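Local coordinates for protein BRIC1 (Synthetic construct, PDB 6FF6) that is a computationally designed repeat protein of novel corrugated architecture, with helical units that resemble Hpt domains, at residues 71-74 with 75-78; 60-63 with 64-67; 114-117 with 118-122; 23-26 with 27-31. All blocks are in the same frame, centred on the assembly; numbering follows the deposited sequence.

In the fold
All four contacts are local, each within one continuous stretch, and together they sample four successive helices: 23-42 in contact 4, 51-71 in contact 2, the start of 74-92 in contact 1 and the end of 99-121 in contact 3. Each is partly buried. In contacts 2 and 4 the apolar side faces the bundle and the polar side the surface, whereas contacts 1 and 3 turn part of their outward side to the second subunit. Aromatic side chains of contacts 1, 3 and 4 meet (Y23, F26, F27, F71, F73 and Y119), and I64 and G67 of contact 2 touch F26. A salt bridge from K120 to D31 ties contact 3 to contact 4.

Contact 1. Residues 71-74 with 75-78; sequences FGFT and MLQY
The carbonyl oxygen of F73 accepts the N-H of Q77 at 2.8 Å from Q77 N to F73 O, with the donor in the carbonyl plane and an N-H...O angle of 160°. F73 occupies the N-cap position of helix 74-92, and this bond closes the first turn; the next, from Y78 N to T74 O, is 3.0 Å long. T74 stands at the exposed start of the helix. Its chi1 of 46° sets OG1 between the backbone N and the carbonyl carbon and CG2 beside the N, where the methyl meets Q77 OE1 at 3.4 Å. The extended chain of Q77 crosses T74 obliquely, OE1 3.3 Å from T74 CA. On the buried side, L76 packs its CB against F73 CB at 4.0 Å, an apolar pair suited to the interior. Just before the cap, G72 ends helix 51-71 in a Schellman motif; its positive phi of 70° is a conformation that glycine adopts readily, and it allows the sharp reversal between helices. The F73 ring, covered on one face by F71 CB, stacks on Y119 of helix 99-121, whose hydroxyl also takes the N-H of M75. L76 reaches A68 of helix 51-71 and M115 and L116 of helix 99-121, while Y78 meets F167 of the second subunit.

Contact 2. Residues 60-63 with 64-67; sequences AAHS and IKGG
The sequence from H62 to G66 on helix 51-71 resembles the HxxKG signature of Hpt domains, with H62 exposed and K65 one turn on. K65, bent at chi2 and chi3, brings CE to 4.1 Å from H62 CD2, oblique to the imidazole; its ammonium makes a long, weak ion pair with E84. I64 N bonds to A60 O at 3.1 Å, and K65 N to A61 O at 3.0 Å. G66 N to H62 O follows at 3.2 Å, and G67 N to S63 O is weak at 3.4 Å. On the buried side I64 sends CG1 anti to its carbonyl carbon (chi1 -68°), which lays that branch back along the preceding turn, 3.4 Å from A60 O. The small methyl of A60 and the branched I64 suit close helix packing, reaching M37 and L33 of helix 23-42 respectively. The S63 hydroxyl turns back to the carbonyl of R59, so its polar end is satisfied within its own helix. G66 and G67 add no side-chain bulk to this turn, and the CA of G67 lies against the F26 ring of helix 23-42. In natural Hpt domains the signature histidine, likewise exposed on a bundle helix, accepts the phosphoryl group; H62 and K65 keep that pattern in a designed protein.

Contact 3. Residues 114-117 with 118-122; sequences RMLD and YYKNK
K120 and D117 form a salt bridge, NZ to OD1 at 2.8 Å, with the ammonium approaching OD1 nearly along its C-O axis. This is an i to i+3 pair on the last turns of helix 99-121 in the helical bundle, and the two side chains run side by side in the same direction. K120 holds CG anti to its backbone N (chi1 -175°) and bends at chi3, which turns its end to the D117 carboxylate alongside it. Both groups have second partners: K120 NZ also meets D31 of helix 23-42, and D117 OD2 accepts the amide of Q113. The lysine thus lies between two carboxylates, which would probably favour its charged form, and the long flexible chain suits that bridging place. Behind the charges the backbone completes the turns: K120 N to L116 O at 2.8 Å, and N121 N to D117 O at 2.8 Å. L116, buried, faces F26, F27 and A30 of helix 23-42. On another side of the helix, R114 pairs with D132 of the second subunit and Y118 packs on F126 of that subunit. The Y119 ring makes a close contact with its own helix, CD2 3.1 Å from M115 O, and on its face away from F73 the CD2 of Y118 stands 3.5 Å above the ring centre.

Contact 4. Residues 23-26 with 27-31; sequences YQTF and FDEAD
One face of the F26 ring carries the methyl of A30, whose CB lies 4.2 Å above the ring plane and offset toward the rim. The F27 ring sits between its aromatic neighbours: it meets Y23 obliquely, the planes at 77°, with Y23 CD2 3.7 Å from F27 CE2, and F26 likewise, at 56°, with F26 CD2 4.0 Å from F27 CD1. As consecutive residues F26 and F27 already leave the helix in different directions, and their first torsions add to the difference. F26 sets CG anti to its backbone N (chi1 169°), whereas F27 sets its CG anti to the carbonyl carbon, which swings the ring back beside Y23, with CD2 3.2 Å from Y23 O. These three rings make an aromatic cluster on the first turns of helix 23-42, at the start of the N-terminal helix of the bundle. Large flat side chains suit the buried places of F26 and F27 because they cover much apolar surface, and F26 reaches I64 of helix 51-71. Y23 sits at the exposed margin, where it meets F71 and F73, the latter edge-to-face. A30, small as it is, lets the helices come close. Its N reaches F26 O at 2.8 Å, one of the repeating bonds of the helix. Along the exposed side, chemistry turns polar. T25 and E29 run side by side, CG2 and OE2 3.8 Å apart. Q24 bends at chi2 to bring its amide over D28, NE2 to OD1 at 2.8 Å; the aspartate oxygen is met from above its carboxylate plane, while it lies close to the amide plane of Q24.

Contact 1. Residues 71-74 with 75-78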
loop_
_atom_site.group_PDB
_atom_site.type_symbol
_atom_site.label_atom_id
_atom_site.label_comp_id
_atom_site.label_asym_id
_atom_site.label_seq_id
_atom_site.Cartn_x
_atom_site.Cartn_y
_atom_site.Cartn_z
ATOM N N PHE A 71 -6.764 -6.514 -6.844
ATOM C CA PHE A 71 -5.803 -6.303 -5.764
ATOM C C PHE A 71 -5.452 -4.851 -5.465
ATOM O O PHE A 71 -4.581 -4.602 -4.621
ATOM C CB PHE A 71 -4.527 -7.101 -6.037
ATOM C CG PHE A 71 -4.734 -8.581 -6.243
ATOM C CD1 PHE A 71 -5.207 -9.383 -5.216
ATOM C CD2 PHE A 71 -4.424 -9.179 -7.455
ATOM C CE1 PHE A 71 -5.393 -10.753 -5.409
ATOM C CE2 PHE A 71 -4.613 -10.547 -7.645
ATOM C CZ PHE A 71 -5.090 -11.328 -6.622
ATOM N N GLY A 72 -6.132 -3.915 -6.126
ATOM C CA GLY A 72 -5.914 -2.483 -5.944
ATOM C C GLY A 72 -4.597 -1.958 -6.487
ATOM O O GLY A 72 -4.104 -0.924 -6.023
ATOM N N PHE A 73 -4.024 -2.646 -7.496
ATOM C CA PHE A 73 -2.770 -2.241 -8.139
ATOM C C PHE A 73 -3.065 -1.070 -9.098
ATOM O O PHE A 73 -3.149 -1.227 -10.315
ATOM C CB PHE A 73 -2.087 -3.435 -8.822
ATOM C CG PHE A 73 -1.742 -4.623 -7.936
ATOM C CD1 PHE A 73 -1.642 -4.484 -6.555
ATOM C CD2 PHE A 73 -1.483 -5.875 -8.490
ATOM C CE1 PHE A 73 -1.309 -5.573 -5.747
ATOM C CE2 PHE A 73 -1.149 -6.963 -7.680
ATOM C CZ PHE A 73 -1.058 -6.802 -6.319
ATOM N N THR A 74 -3.265 0.113 -8.495
ATOM C CA THR A 74 -3.712 1.319 -9.177
ATOM C C THR A 74 -2.754 1.821 -10.248
ATOM O O THR A 74 -3.217 2.179 -11.337
ATOM C CB THR A 74 -4.101 2.400 -8.192
ATOM O OG1 THR A 74 -3.103 2.509 -7.186
ATOM C CG2 THR A 74 -5.446 2.114 -7.557
ATOM N N MET A 75 -1.447 1.802 -9.981
ATOM C CA MET A 75 -0.474 2.251 -10.977
ATOM C C MET A 75 -0.507 1.333 -12.179
ATOM O O MET A 75 -0.414 1.794 -13.310
ATOM C CB MET A 75 0.928 2.257 -10.371
ATOM C CG MET A 75 1.060 3.116 -9.171
ATOM S SD MET A 75 1.382 4.762 -9.709
ATOM C CE MET A 75 2.963 4.960 -9.053
ATOM N N LEU A 76 -0.667 0.021 -11.932
ATOM C CA LEU A 76 -0.750 -0.980 -12.985
ATOM C C LEU A 76 -2.067 -0.782 -13.769
ATOM O O LEU A 76 -2.039 -0.777 -15.001
ATOM C CB LEU A 76 -0.645 -2.388 -12.377
ATOM C CG LEU A 76 -0.661 -3.572 -13.341
ATOM C CD1 LEU A 76 0.455 -3.459 -14.358
ATOM C CD2 LEU A 76 -0.548 -4.855 -12.586
ATOM N N GLN A 77 -3.196 -0.586 -13.043
ATOM C CA GLN A 77 -4.544 -0.349 -13.577
ATOM C C GLN A 77 -4.511 0.780 -14.600
ATOM O O GLN A 77 -5.006 0.615 -15.710
ATOM C CB GLN A 77 -5.492 0.056 -12.437
ATOM C CG GLN A 77 -6.489 -1.007 -12.011
ATOM C CD GLN A 77 -7.213 -0.613 -10.738
ATOM O OE1 GLN A 77 -6.613 -0.158 -9.759
ATOM N NE2 GLN A 77 -8.523 -0.794 -10.711
ATOM N N TYR A 78 -3.881 1.902 -14.234
ATOM C CA TYR A 78 -3.759 3.073 -15.078
ATOM C C TYR A 78 -2.901 2.821 -16.324
ATOM O O TYR A 78 -3.304 3.184 -17.428
ATOM C CB TYR A 78 -3.284 4.272 -14.249
ATOM C CG TYR A 78 -4.442 5.009 -13.591
ATOM C CD1 TYR A 78 -5.275 5.848 -14.330
ATOM C CD2 TYR A 78 -4.708 4.861 -12.231
ATOM C CE1 TYR A 78 -6.343 6.526 -13.733
ATOM C CE2 TYR A 78 -5.767 5.543 -11.619
ATOM C CZ TYR A 78 -6.587 6.369 -12.375
ATOM O OH TYR A 78 -7.646 7.033 -11.784
#

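Contact 2. Residues 60-63 with 64-67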
loop_
_atom_site.group_PDB
_atom_site.type_symbol
_atom_site.label_atom_id
_atom_site.label_comp_id
_atom_site.label_asym_id
_atom_site.label_seq_id
_atom_site.Cartn_x
_atom_site.Cartn_y
_atom_site.Cartn_z
ATOM N N ALA A 60 -4.689 -10.076 -23.432
ATOM C CA ALA A 60 -3.672 -10.165 -22.391
ATOM C C ALA A 60 -3.742 -8.928 -21.505
ATOM O O ALA A 60 -3.706 -9.060 -20.289
ATOM C CB ALA A 60 -2.298 -10.299 -23.014
ATOM N N ALA A 61 -3.908 -7.739 -22.098
ATOM C CA ALA A 61 -4.036 -6.480 -21.337
ATOM C C ALA A 61 -5.318 -6.483 -20.496
ATOM O O ALA A 61 -5.289 -6.137 -19.334
ATOM C CB ALA A 61 -4.020 -5.282 -22.279
ATOM N N HIS A 62 -6.423 -6.946 -21.060
ATOM C CA HIS A 62 -7.681 -7.013 -20.336
ATOM C C HIS A 62 -7.569 -7.937 -19.115
ATOM O O HIS A 62 -8.037 -7.560 -18.022
ATOM C CB HIS A 62 -8.788 -7.473 -21.281
ATOM C CG HIS A 62 -10.147 -7.372 -20.677
ATOM N ND1 HIS A 62 -10.630 -8.350 -19.818
ATOM C CD2 HIS A 62 -11.094 -6.423 -20.838
ATOM C CE1 HIS A 62 -11.850 -7.965 -19.490
ATOM N NE2 HIS A 62 -12.171 -6.808 -20.070
ATOM N N SER A 63 -6.933 -9.134 -19.293
ATOM C CA SER A 63 -6.729 -10.069 -18.190
ATOM C C SER A 63 -5.919 -9.438 -17.043
ATOM O O SER A 63 -6.313 -9.549 -15.880
ATOM C CB SER A 63 -6.061 -11.344 -18.676
ATOM O OG SER A 63 -6.925 -12.032 -19.567
ATOM N N ILE A 64 -4.820 -8.756 -17.373
ATOM C CA ILE A 64 -3.992 -8.079 -16.386
ATOM C C ILE A 64 -4.785 -6.971 -15.648
ATOM O O ILE A 64 -4.647 -6.850 -14.424
ATOM C CB ILE A 64 -2.693 -7.558 -17.029
ATOM C CG1 ILE A 64 -1.795 -8.737 -17.454
ATOM C CG2 ILE A 64 -1.958 -6.601 -16.081
ATOM C CD1 ILE A 64 -0.741 -8.407 -18.413
ATOM N N LYS A 65 -5.620 -6.194 -16.375
ATOM C CA LYS A 65 -6.469 -5.142 -15.807
ATOM C C LYS A 65 -7.356 -5.690 -14.692
ATOM O O LYS A 65 -7.455 -5.067 -13.639
ATOM C CB LYS A 65 -7.347 -4.529 -16.906
ATOM C CG LYS A 65 -8.205 -3.345 -16.473
ATOM C CD LYS A 65 -9.699 -3.589 -16.708
ATOM C CE LYS A 65 -10.142 -3.542 -18.153
ATOM N NZ LYS A 65 -11.584 -3.192 -18.284
ATOM N N GLY A 66 -8.000 -6.829 -14.943
ATOM C CA GLY A 66 -8.882 -7.489 -13.987
ATOM C C GLY A 66 -8.207 -7.772 -12.663
ATOM O O GLY A 66 -8.729 -7.393 -11.605
ATOM N N GLY A 67 -7.030 -8.402 -12.731
ATOM C CA GLY A 67 -6.219 -8.711 -11.558
ATOM C C GLY A 67 -5.754 -7.462 -10.835
ATOM O O GLY A 67 -5.839 -7.382 -9.608
#

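Contact 3. Residues 114-117 with 118-122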
loop_
_atom_site.group_PDB
_atom_site.type_symbol
_atom_site.label_atom_id
_atom_site.label_comp_id
_atom_site.label_asym_id
_atom_site.label_seq_id
_atom_site.Cartn_x
_atom_site.Cartn_y
_atom_site.Cartn_z
ATOM N N ARG A 114 6.946 -2.864 -15.429
ATOM C CA ARG A 114 7.565 -2.107 -14.318
ATOM C C ARG A 114 6.621 -1.912 -13.138
ATOM O O ARG A 114 7.047 -2.061 -11.988
ATOM C CB ARG A 114 8.166 -0.766 -14.793
ATOM C CG ARG A 114 9.521 -0.988 -15.520
ATOM C CD ARG A 114 10.287 0.269 -15.902
ATOM N NE ARG A 114 9.426 1.256 -16.555
ATOM C CZ ARG A 114 9.431 1.548 -17.850
ATOM N NH1 ARG A 114 10.289 0.951 -18.669
ATOM N NH2 ARG A 114 8.596 2.462 -18.334
ATOM N N MET A 115 5.340 -1.625 -13.435
ATOM C CA MET A 115 4.260 -1.458 -12.461
ATOM C C MET A 115 3.951 -2.774 -11.772
ATOM O O MET A 115 3.831 -2.827 -10.551
ATOM C CB MET A 115 3.011 -0.830 -13.113
ATOM C CG MET A 115 3.213 0.647 -13.504
ATOM S SD MET A 115 3.859 1.703 -12.153
ATOM C CE MET A 115 5.634 1.805 -12.579
ATOM N N LEU A 116 3.925 -3.848 -12.535
ATOM C CA LEU A 116 3.703 -5.179 -12.001
ATOM C C LEU A 116 4.805 -5.503 -11.031
ATOM O O LEU A 116 4.511 -5.927 -9.920
ATOM C CB LEU A 116 3.678 -6.210 -13.126
ATOM C CG LEU A 116 3.322 -7.632 -12.728
ATOM C CD1 LEU A 116 1.861 -7.744 -12.260
ATOM C CD2 LEU A 116 3.674 -8.619 -13.843
ATOM N N ASP A 117 6.066 -5.231 -11.406
ATOM C CA ASP A 117 7.230 -5.484 -10.564
ATOM C C ASP A 117 7.274 -4.606 -9.320
ATOM O O ASP A 117 7.844 -5.030 -8.305
ATOM C CB ASP A 117 8.515 -5.400 -11.390
ATOM C CG ASP A 117 8.671 -6.587 -12.358
ATOM O OD1 ASP A 117 8.113 -7.670 -12.077
ATOM O OD2 ASP A 117 9.348 -6.428 -13.395
ATOM N N TYR A 118 6.655 -3.384 -9.387
ATOM C CA TYR A 118 6.554 -2.489 -8.254
ATOM C C TYR A 118 5.748 -3.201 -7.177
ATOM O O TYR A 118 6.240 -3.402 -6.070
ATOM C CB TYR A 118 5.884 -1.153 -8.667
ATOM C CG TYR A 118 5.448 -0.299 -7.490
ATOM C CD1 TYR A 118 6.387 0.320 -6.666
ATOM C CD2 TYR A 118 4.102 -0.175 -7.155
ATOM C CE1 TYR A 118 5.997 1.060 -5.548
ATOM C CE2 TYR A 118 3.698 0.570 -6.040
ATOM C CZ TYR A 118 4.653 1.167 -5.229
ATOM O OH TYR A 118 4.281 1.873 -4.107
ATOM N N TYR A 119 4.539 -3.641 -7.539
ATOM C CA TYR A 119 3.607 -4.346 -6.673
ATOM C C TYR A 119 4.083 -5.699 -6.272
ATOM O O TYR A 119 3.761 -6.143 -5.180
ATOM C CB TYR A 119 2.214 -4.411 -7.297
ATOM C CG TYR A 119 1.560 -3.049 -7.406
ATOM C CD1 TYR A 119 1.071 -2.397 -6.279
ATOM C CD2 TYR A 119 1.470 -2.392 -8.628
ATOM C CE1 TYR A 119 0.484 -1.135 -6.368
ATOM C CE2 TYR A 119 0.901 -1.119 -8.729
ATOM C CZ TYR A 119 0.395 -0.500 -7.598
ATOM O OH TYR A 119 -0.210 0.729 -7.683
ATOM N N LYS A 120 4.851 -6.363 -7.130
ATOM C CA LYS A 120 5.436 -7.685 -6.853
ATOM C C LYS A 120 6.492 -7.484 -5.778
ATOM O O LYS A 120 6.530 -8.246 -4.810
ATOM C CB LYS A 120 6.083 -8.227 -8.131
ATOM C CG LYS A 120 6.634 -9.623 -8.081
ATOM C CD LYS A 120 7.391 -9.933 -9.380
ATOM C CE LYS A 120 6.484 -9.970 -10.588
ATOM N NZ LYS A 120 7.242 -10.285 -11.815
ATOM N N ASN A 121 7.327 -6.434 -5.931
ATOM C CA ASN A 121 8.360 -6.121 -4.957
ATOM C C ASN A 121 7.737 -5.571 -3.660
ATOM O O ASN A 121 7.306 -6.370 -2.829
ATOM C CB ASN A 121 9.439 -5.202 -5.548
ATOM C CG ASN A 121 10.838 -5.730 -5.335
ATOM O OD1 ASN A 121 11.211 -6.811 -5.832
ATOM N ND2 ASN A 121 11.641 -4.973 -4.591
ATOM N N LYS A 122 7.699 -4.237 -3.478
ATOM C CA LYS A 122 7.122 -3.540 -2.306
ATOM C C LYS A 122 7.819 -3.780 -0.875
ATOM O O LYS A 122 7.321 -3.169 0.082
ATOM C CB LYS A 122 5.592 -3.824 -2.185
ATOM C CG LYS A 122 4.711 -3.210 -3.285
ATOM C CD LYS A 122 3.958 -1.970 -2.814
ATOM C CE LYS A 122 2.459 -2.083 -2.999
ATOM N NZ LYS A 122 1.802 -0.741 -3.079
#

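Contact 4. Residues 23-26 with 27-31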
loop_
_atom_site.group_PDB
_atom_site.type_symbol
_atom_site.label_atom_id
_atom_site.label_comp_id
_atom_site.label_asym_id
_atom_site.label_seq_id
_atom_site.Cartn_x
_atom_site.Cartn_y
_atom_site.Cartn_z
ATOM N N TYR A 23 -2.065 -13.454 -4.656
ATOM C CA TYR A 23 -1.195 -12.455 -5.276
ATOM C C TYR A 23 -0.231 -13.100 -6.285
ATOM O O TYR A 23 -0.219 -12.691 -7.447
ATOM C CB TYR A 23 -0.392 -11.716 -4.181
ATOM C CG TYR A 23 -0.904 -10.365 -3.711
ATOM C CD1 TYR A 23 -2.233 -10.190 -3.333
ATOM C CD2 TYR A 23 -0.029 -9.297 -3.518
ATOM C CE1 TYR A 23 -2.699 -8.958 -2.867
ATOM C CE2 TYR A 23 -0.478 -8.068 -3.032
ATOM C CZ TYR A 23 -1.816 -7.901 -2.709
ATOM O OH TYR A 23 -2.273 -6.687 -2.240
ATOM N N GLN A 24 0.554 -14.117 -5.847
ATOM C CA GLN A 24 1.569 -14.799 -6.671
ATOM C C GLN A 24 1.001 -15.478 -7.921
ATOM O O GLN A 24 1.684 -15.517 -8.941
ATOM C CB GLN A 24 2.419 -15.786 -5.848
ATOM C CG GLN A 24 3.762 -16.169 -6.512
ATOM C CD GLN A 24 4.685 -14.993 -6.803
ATOM O OE1 GLN A 24 4.909 -14.106 -5.967
ATOM N NE2 GLN A 24 5.247 -14.960 -8.006
ATOM N N THR A 25 -0.239 -15.984 -7.851
ATOM C CA THR A 25 -0.893 -16.606 -8.997
ATOM C C THR A 25 -1.063 -15.548 -10.071
ATOM O O THR A 25 -0.720 -15.794 -11.231
ATOM C CB THR A 25 -2.186 -17.321 -8.572
ATOM O OG1 THR A 25 -1.839 -18.437 -7.750
ATOM C CG2 THR A 25 -2.995 -17.815 -9.756
ATOM N N PHE A 26 -1.512 -14.351 -9.669
ATOM C CA PHE A 26 -1.645 -13.230 -10.587
ATOM C C PHE A 26 -0.289 -12.832 -11.175
ATOM O O PHE A 26 -0.184 -12.720 -12.382
ATOM C CB PHE A 26 -2.315 -12.040 -9.907
ATOM C CG PHE A 26 -2.241 -10.765 -10.720
ATOM C CD1 PHE A 26 -2.996 -10.612 -11.877
ATOM C CD2 PHE A 26 -1.430 -9.712 -10.317
ATOM C CE1 PHE A 26 -2.935 -9.434 -12.621
ATOM C CE2 PHE A 26 -1.382 -8.523 -11.057
ATOM C CZ PHE A 26 -2.134 -8.396 -12.204
ATOM N N PHE A 27 0.745 -12.655 -10.333
ATOM C CA PHE A 27 2.096 -12.278 -10.773
ATOM C C PHE A 27 2.701 -13.236 -11.774
ATOM O O PHE A 27 3.334 -12.790 -12.721
ATOM C CB PHE A 27 3.058 -12.081 -9.588
ATOM C CG PHE A 27 2.673 -10.962 -8.656
ATOM C CD1 PHE A 27 2.413 -9.681 -9.148
ATOM C CD2 PHE A 27 2.574 -11.180 -7.288
ATOM C CE1 PHE A 27 1.999 -8.655 -8.294
ATOM C CE2 PHE A 27 2.166 -10.150 -6.428
ATOM C CZ PHE A 27 1.894 -8.889 -6.933
ATOM N N ASP A 28 2.496 -14.550 -11.589
ATOM C CA ASP A 28 3.013 -15.560 -12.506
ATOM C C ASP A 28 2.273 -15.493 -13.824
ATOM O O ASP A 28 2.917 -15.464 -14.868
ATOM C CB ASP A 28 2.953 -16.955 -11.880
ATOM C CG ASP A 28 3.861 -17.151 -10.665
ATOM O OD1 ASP A 28 4.756 -16.299 -10.443
ATOM O OD2 ASP A 28 3.675 -18.156 -9.938
ATOM N N GLU A 29 0.933 -15.387 -13.783
ATOM C CA GLU A 29 0.094 -15.273 -14.978
ATOM C C GLU A 29 0.412 -14.007 -15.765
ATOM O O GLU A 29 0.597 -14.070 -16.990
ATOM C CB GLU A 29 -1.380 -15.225 -14.586
ATOM C CG GLU A 29 -2.117 -16.544 -14.687
ATOM C CD GLU A 29 -3.508 -16.487 -14.084
ATOM O OE1 GLU A 29 -4.174 -15.432 -14.212
ATOM O OE2 GLU A 29 -3.931 -17.496 -13.475
ATOM N N ALA A 30 0.465 -12.852 -15.062
ATOM C CA ALA A 30 0.734 -11.556 -15.670
ATOM C C ALA A 30 2.077 -11.507 -16.369
ATOM O O ALA A 30 2.168 -10.945 -17.457
ATOM C CB ALA A 30 0.629 -10.460 -14.647
ATOM N N ASP A 31 3.106 -12.128 -15.778
ATOM C CA ASP A 31 4.447 -12.203 -16.365
ATOM C C ASP A 31 4.397 -12.928 -17.689
ATOM O O ASP A 31 5.004 -12.468 -18.659
ATOM C CB ASP A 31 5.403 -12.945 -15.422
ATOM C CG ASP A 31 5.990 -12.112 -14.303
ATOM O OD1 ASP A 31 6.001 -10.846 -14.429
ATOM O OD2 ASP A 31 6.468 -12.713 -13.309
#